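Side-chain contacts in pilin (Clostridioides difficile, PDB 6T8S), which is the major type IV pilin PilA1, a subunit that probably polymerises into the thin type IV pilus fibres of the bacterial surface: residues 73-77 with 78-82; 98-101 with 102-106; 111-115 with 116-120. All coordinates share one frame; numbering follows the deposited sequence. Where two conformers were deposited one is given.

All three contacts are local, but they lie at different depths of the pilin. Contact 1, a hairpin of the antiparallel sheet, is partly buried and combines backbone bonds with aliphatic packing. Contact 2, at the C-terminal end of helix 94-104, and contact 3, within the loop between strands 109-110 and 128-138, are surface contacts. Contact 2 relies on helical bonds and a salt bridge, contact 3 on threonine and serine hydroxyls that supplement a sparse backbone pairing. Contacts 1 and 3 touch: V75 CG1 lies 3.6 Å from T114 O, and the side chains of K78 and L118 meet. The centre of contact 2 is about 19 Å from the centre of each of the others.

Contact 1: 73-77 with 78-82; sequences IKVGN and KLVLQ
I73 and V75 meet V80 across a tight beta hairpin, a local contact between neighbouring strands 70-75 and 78-83 of the antiparallel sheet. Two hydrogen-bonded pairs hold the backbones together. At I73-V80, I73 N donates to V80 O at 3.0 Å, while V80 N returns a bond to I73 O. In the V75-K78 pair, V75 N bonds to K78 O at 2.9 Å and K78 N to V75 O. K74 CA adds a C-H...O contact to K78 O, the oxygen that also accepts from V75 N.

I73, V75, K78 and V80 project from one face. There V75 CG2 meets V80 CG2 at 3.6 Å, a diagonal contact, since V75 is paired with K78 and V80 with I73. I73 brings CG1, wedged between backbone N and carbonyl carbon (chi1 68°), to 3.9 Å from V80 CB. Its CG2 lies 3.6 Å from Q82 OE1, and CD1, at the end of the other branch, also meets that oxygen; the two side chains cross at about a right angle. The amide nitrogen of Q82 is hydrogen-bonded to G84 O. Y134 of strand 128-138 packs on both I73 and V80, continuing this apolar patch. On the face shared with K74, the end of L79 comes toward the first strand, CD1 3.6 Å from I73 O, and packs against I40, P41 and I138.

At the turn, N77 and K78 lie side by side and point the same way. A bend at the end of the lysine chain brings K78 NZ to 3.6 Å from N77 OD1. G76, with positive phi, and N77 occupy the two central positions of a type II' turn from V75 to K78, one of the two turn types, with I', characteristic of two-residue beta hairpins.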
# COMPACT_ATOMS: atom_id res chain seq x y z
N ILE A 73 2.20 4.24 -7.28
CA ILE A 73 3.09 5.39 -7.55
C ILE A 73 4.54 4.91 -7.62
O ILE A 73 4.91 3.89 -6.99
CB ILE A 73 2.90 6.51 -6.52
CG1 ILE A 73 3.38 6.11 -5.12
CG2 ILE A 73 1.45 7.01 -6.55
CD1 ILE A 73 3.33 7.22 -4.09
N LYS A 74 5.36 5.67 -8.34
CA LYS A 74 6.82 5.46 -8.37
C LYS A 74 7.44 6.48 -7.42
O LYS A 74 7.07 7.68 -7.50
CB LYS A 74 7.31 5.53 -9.81
CG LYS A 74 8.80 5.30 -9.98
CD LYS A 74 9.20 4.90 -11.38
CE LYS A 74 10.58 5.39 -11.76
NZ LYS A 74 10.79 5.29 -13.22
N VAL A 75 8.27 6.02 -6.50
CA VAL A 75 9.04 6.87 -5.55
C VAL A 75 10.52 6.54 -5.78
O VAL A 75 10.93 5.44 -5.42
CB VAL A 75 8.61 6.65 -4.09
CG1 VAL A 75 9.35 7.58 -3.14
CG2 VAL A 75 7.11 6.82 -3.92
N GLY A 76 11.27 7.44 -6.42
CA GLY A 76 12.61 7.13 -6.94
C GLY A 76 12.57 5.93 -7.87
O GLY A 76 11.87 5.99 -8.89
N ASN A 77 13.27 4.85 -7.50
CA ASN A 77 13.37 3.60 -8.30
C ASN A 77 12.32 2.58 -7.82
O ASN A 77 12.24 1.50 -8.44
CB ASN A 77 14.78 3.00 -8.22
CG ASN A 77 15.25 2.76 -6.80
OD1 ASN A 77 15.04 3.59 -5.91
ND2 ASN A 77 15.88 1.62 -6.56
N LYS A 78 11.54 2.89 -6.78
CA LYS A 78 10.65 1.92 -6.10
C LYS A 78 9.21 2.04 -6.62
O LYS A 78 8.75 3.17 -6.85
CB LYS A 78 10.70 2.14 -4.59
CG LYS A 78 12.05 1.82 -3.96
CD LYS A 78 12.06 2.04 -2.47
CE LYS A 78 13.43 1.90 -1.84
NZ LYS A 78 14.39 2.86 -2.43
N LEU A 79 8.52 0.90 -6.73
CA LEU A 79 7.04 0.85 -6.86
C LEU A 79 6.43 0.82 -5.46
O LEU A 79 6.84 -0.02 -4.65
CB LEU A 79 6.59 -0.39 -7.63
CG LEU A 79 5.07 -0.53 -7.76
CD1 LEU A 79 4.49 0.65 -8.54
CD2 LEU A 79 4.68 -1.84 -8.41
N VAL A 80 5.45 1.70 -5.22
CA VAL A 80 4.83 1.90 -3.89
C VAL A 80 3.31 1.76 -4.03
O VAL A 80 2.72 2.36 -4.95
CB VAL A 80 5.24 3.26 -3.30
CG1 VAL A 80 4.49 3.58 -2.01
CG2 VAL A 80 6.75 3.33 -3.08
N LEU A 81 2.71 1.00 -3.12
CA LEU A 81 1.25 0.95 -2.97
C LEU A 81 0.85 2.10 -2.05
O LEU A 81 1.24 2.10 -0.87
CB LEU A 81 0.84 -0.42 -2.40
CG LEU A 81 -0.66 -0.60 -2.16
CD1 LEU A 81 -1.43 -0.57 -3.47
CD2 LEU A 81 -0.93 -1.88 -1.38
N GLN A 82 0.14 3.08 -2.60
CA GLN A 82 -0.47 4.17 -1.82
C GLN A 82 -1.84 3.71 -1.35
O GLN A 82 -2.62 3.14 -2.15
CB GLN A 82 -0.55 5.44 -2.68
CG GLN A 82 -1.31 6.59 -2.00
CD GLN A 82 -1.30 7.84 -2.85
OE1 GLN A 82 -0.35 8.09 -3.59
NE2 GLN A 82 -2.36 8.63 -2.77

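Contact 2: 98-101 with 102-106; sequences AKLL and SDIGE
K99 and D103 form an i to i+4 salt bridge on the last turns of helix 94-104; G105, with positive phi, is the first residue beyond the helix. The tightly packed part centres on L100, which is buried between I104, V16 of helix 9-37 and I109 of strand 109-110, and thus joins the long N-terminal helix to the sheet. Its CD1 lies 3.9 Å from I104 CD1, the two side chains running alongside each other and pointing the same way. The helical backbone bonds run on through this part, with I104 N bonded to L100 O and G105 N to L101 O at 2.8 Å, the last of these i to i+4 bonds.

The ion pair lies along the edge of the packing with helix 9-37, where K99 rests on V16 and E20. The lysine chain passes D103 OD2, with CG 3.3 Å from that oxygen, and a bend at its end (chi4 60°) turns NZ back to OD2 at 2.8 Å, on the syn lone pair. E20 brings its own carboxylate close to D103 OD2, and the charge of K99 probably eases the repulsion between the two acids.

D103 and S102, both exposed, make the solvent side. A water donates to D103 OD1 at 2.7 Å and receives a weak bond from K99 NZ, so it spans the ion pair from the other carboxylate oxygen. In S102 both the backbone N, at 2.9 Å, and OG, at 3.0 Å, donate to A98 O, approaching from opposite faces of that carbonyl plane.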
# COMPACT_ATOMS: atom_id res chain seq x y z
N ALA A 98 1.60 -2.46 14.85
CA ALA A 98 2.48 -3.54 15.35
C ALA A 98 2.28 -4.80 14.51
O ALA A 98 3.29 -5.42 14.10
CB ALA A 98 2.21 -3.78 16.82
N LYS A 99 1.03 -5.17 14.24
CA LYS A 99 0.75 -6.40 13.46
C LYS A 99 1.26 -6.23 12.02
O LYS A 99 1.92 -7.15 11.48
CB LYS A 99 -0.74 -6.75 13.45
CG LYS A 99 -1.06 -7.89 12.49
CD LYS A 99 -2.43 -8.49 12.68
CE LYS A 99 -2.72 -9.60 11.69
NZ LYS A 99 -1.75 -10.72 11.79
N LEU A 100 0.92 -5.10 11.40
CA LEU A 100 1.31 -4.83 9.99
C LEU A 100 2.84 -4.96 9.87
O LEU A 100 3.33 -5.66 8.96
CB LEU A 100 0.76 -3.45 9.61
CG LEU A 100 0.74 -3.11 8.13
CD1 LEU A 100 -0.22 -4.01 7.36
CD2 LEU A 100 0.36 -1.64 7.95
N LEU A 101 3.58 -4.36 10.81
CA LEU A 101 5.07 -4.38 10.78
C LEU A 101 5.60 -5.79 11.07
O LEU A 101 6.57 -6.20 10.42
CB LEU A 101 5.61 -3.36 11.78
CG LEU A 101 5.58 -1.92 11.28
CD1 LEU A 101 5.72 -0.95 12.43
CD2 LEU A 101 6.68 -1.71 10.25
N SER A 102 5.00 -6.51 12.01
CA SER A 102 5.41 -7.90 12.34
C SER A 102 5.26 -8.78 11.09
O SER A 102 6.08 -9.68 10.89
CB SER A 102 4.61 -8.47 13.48
OG SER A 102 4.98 -7.85 14.68
N ASP A 103 4.23 -8.52 10.28
CA ASP A 103 3.88 -9.42 9.15
C ASP A 103 4.68 -9.06 7.90
O ASP A 103 5.07 -10.00 7.19
CB ASP A 103 2.37 -9.43 8.93
CG ASP A 103 1.59 -10.14 10.02
OD1 ASP A 103 2.19 -11.02 10.70
OD2 ASP A 103 0.39 -9.81 10.19
N ILE A 104 4.91 -7.77 7.63
CA ILE A 104 5.54 -7.27 6.38
C ILE A 104 7.05 -7.04 6.62
O ILE A 104 7.81 -7.19 5.64
CB ILE A 104 4.78 -6.03 5.88
CG1 ILE A 104 3.41 -6.46 5.34
CG2 ILE A 104 5.57 -5.23 4.85
CD1 ILE A 104 2.51 -5.32 4.95
N GLY A 105 7.43 -6.64 7.83
CA GLY A 105 8.83 -6.37 8.21
C GLY A 105 9.25 -4.95 7.90
O GLY A 105 8.38 -4.14 7.54
N GLU A 106 10.54 -4.66 8.04
CA GLU A 106 11.08 -3.27 8.03
C GLU A 106 11.27 -2.73 6.61
O GLU A 106 11.29 -3.51 5.63
CB GLU A 106 12.42 -3.23 8.77
CG GLU A 106 13.55 -3.90 8.00
CD GLU A 106 14.95 -3.53 8.46
OE1 GLU A 106 15.07 -2.71 9.40
OE2 GLU A 106 15.91 -4.11 7.92
O HOH W 1 1.31 -11.06 13.26

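Contact 3: 111-115 with 116-120; sequences TSVTA and DNLGN
T111 and N120 close the open end of a hairpin-like loop between strands 109-110 and 128-138, whose two arms run nearly antiparallel and share a single backbone bridge, V113 with L118. Three hydroxyls, of T111, S112 and T114, supplement that sparse pairing, and all have much the same first torsion: the oxygen sits between backbone N and carbonyl carbon (chi1 57° in T111), a position from which each reaches a backbone atom of the opposite arm.

N120 O is gripped twice by T111, by N at 3.0 Å and by OG1 at 3.1 Å, the hydroxyl tilted from the carbonyl plane. S112 OG comes in over G119, 3.3 Å from its CA where no side chain intervenes, and accepts a weak bond from N120 N. S112 O in turn takes G119 N at 2.7 Å, whereas S112 N is buried without a polar partner.

Apolar packing is modest. V113 turns CG1 beside its backbone N, and the methyl comes within 4.1 Å of L118 CD2, the two side chains crossing at a slant; V113 also touches Y134 and L118 touches V136 of strand 128-138. At the tip two bonds join T114 to N117, three residues on: T114 N donates to N117 O at 2.9 Å, and N117 N donates to T114 OG1 at 3.2 Å.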
# COMPACT_ATOMS: atom_id res chain seq x y z
N THR A 111 4.74 6.67 6.42
CA THR A 111 3.63 7.63 6.68
C THR A 111 3.78 8.88 5.80
O THR A 111 2.83 9.69 5.79
CB THR A 111 3.55 7.95 8.17
OG1 THR A 111 4.80 8.48 8.61
CG2 THR A 111 3.21 6.74 9.00
N SER A 112 4.90 9.06 5.10
CA SER A 112 5.09 10.18 4.14
C SER A 112 6.06 9.79 3.02
O SER A 112 6.92 8.91 3.23
CB SER A 112 5.59 11.43 4.85
OG SER A 112 6.92 11.24 5.29
N VAL A 113 5.92 10.44 1.87
CA VAL A 113 6.85 10.35 0.72
C VAL A 113 6.91 11.72 0.06
O VAL A 113 5.94 12.49 0.21
CB VAL A 113 6.41 9.28 -0.30
CG1 VAL A 113 6.39 7.88 0.31
CG2 VAL A 113 5.07 9.61 -0.93
N THR A 114 8.02 12.01 -0.61
CA THR A 114 8.11 12.99 -1.72
C THR A 114 8.20 12.17 -3.02
O THR A 114 8.14 10.92 -2.93
CB THR A 114 9.26 13.97 -1.46
OG1 THR A 114 10.50 13.28 -1.61
CG2 THR A 114 9.17 14.59 -0.08
N ALA A 115 8.32 12.82 -4.19
CA ALA A 115 8.42 12.15 -5.51
C ALA A 115 9.74 11.36 -5.60
O ALA A 115 9.82 10.41 -6.41
CB ALA A 115 8.30 13.16 -6.62
N ASP A 116 10.73 11.75 -4.79
CA ASP A 116 12.10 11.16 -4.81
C ASP A 116 12.31 10.18 -3.65
O ASP A 116 13.01 9.19 -3.88
CB ASP A 116 13.17 12.26 -4.75
CG ASP A 116 13.28 13.07 -6.03
OD1 ASP A 116 13.08 12.49 -7.12
OD2 ASP A 116 13.57 14.28 -5.93
N ASN A 117 11.75 10.44 -2.46
CA ASN A 117 12.23 9.81 -1.20
C ASN A 117 11.09 9.33 -0.30
O ASN A 117 10.15 10.10 -0.02
CB ASN A 117 13.10 10.77 -0.39
CG ASN A 117 14.36 11.17 -1.15
OD1 ASN A 117 14.47 12.30 -1.60
ND2 ASN A 117 15.27 10.22 -1.33
N LEU A 118 11.25 8.11 0.24
CA LEU A 118 10.42 7.55 1.35
C LEU A 118 10.69 8.38 2.61
O LEU A 118 11.87 8.71 2.83
CB LEU A 118 10.82 6.09 1.57
CG LEU A 118 10.72 5.16 0.36
CD1 LEU A 118 11.35 3.81 0.67
CD2 LEU A 118 9.26 5.01 -0.08
N GLY A 119 9.65 8.69 3.39
CA GLY A 119 9.71 9.56 4.57
C GLY A 119 9.83 8.78 5.87
O GLY A 119 10.70 7.90 5.94
N ASN A 120 9.02 9.12 6.89
CA ASN A 120 9.13 8.55 8.25
C ASN A 120 8.55 7.13 8.24
O ASN A 120 7.40 6.93 7.86
CB ASN A 120 8.47 9.42 9.34
CG ASN A 120 9.39 10.44 10.01
OD1 ASN A 120 10.60 10.49 9.80
ND2 ASN A 120 8.81 11.27 10.87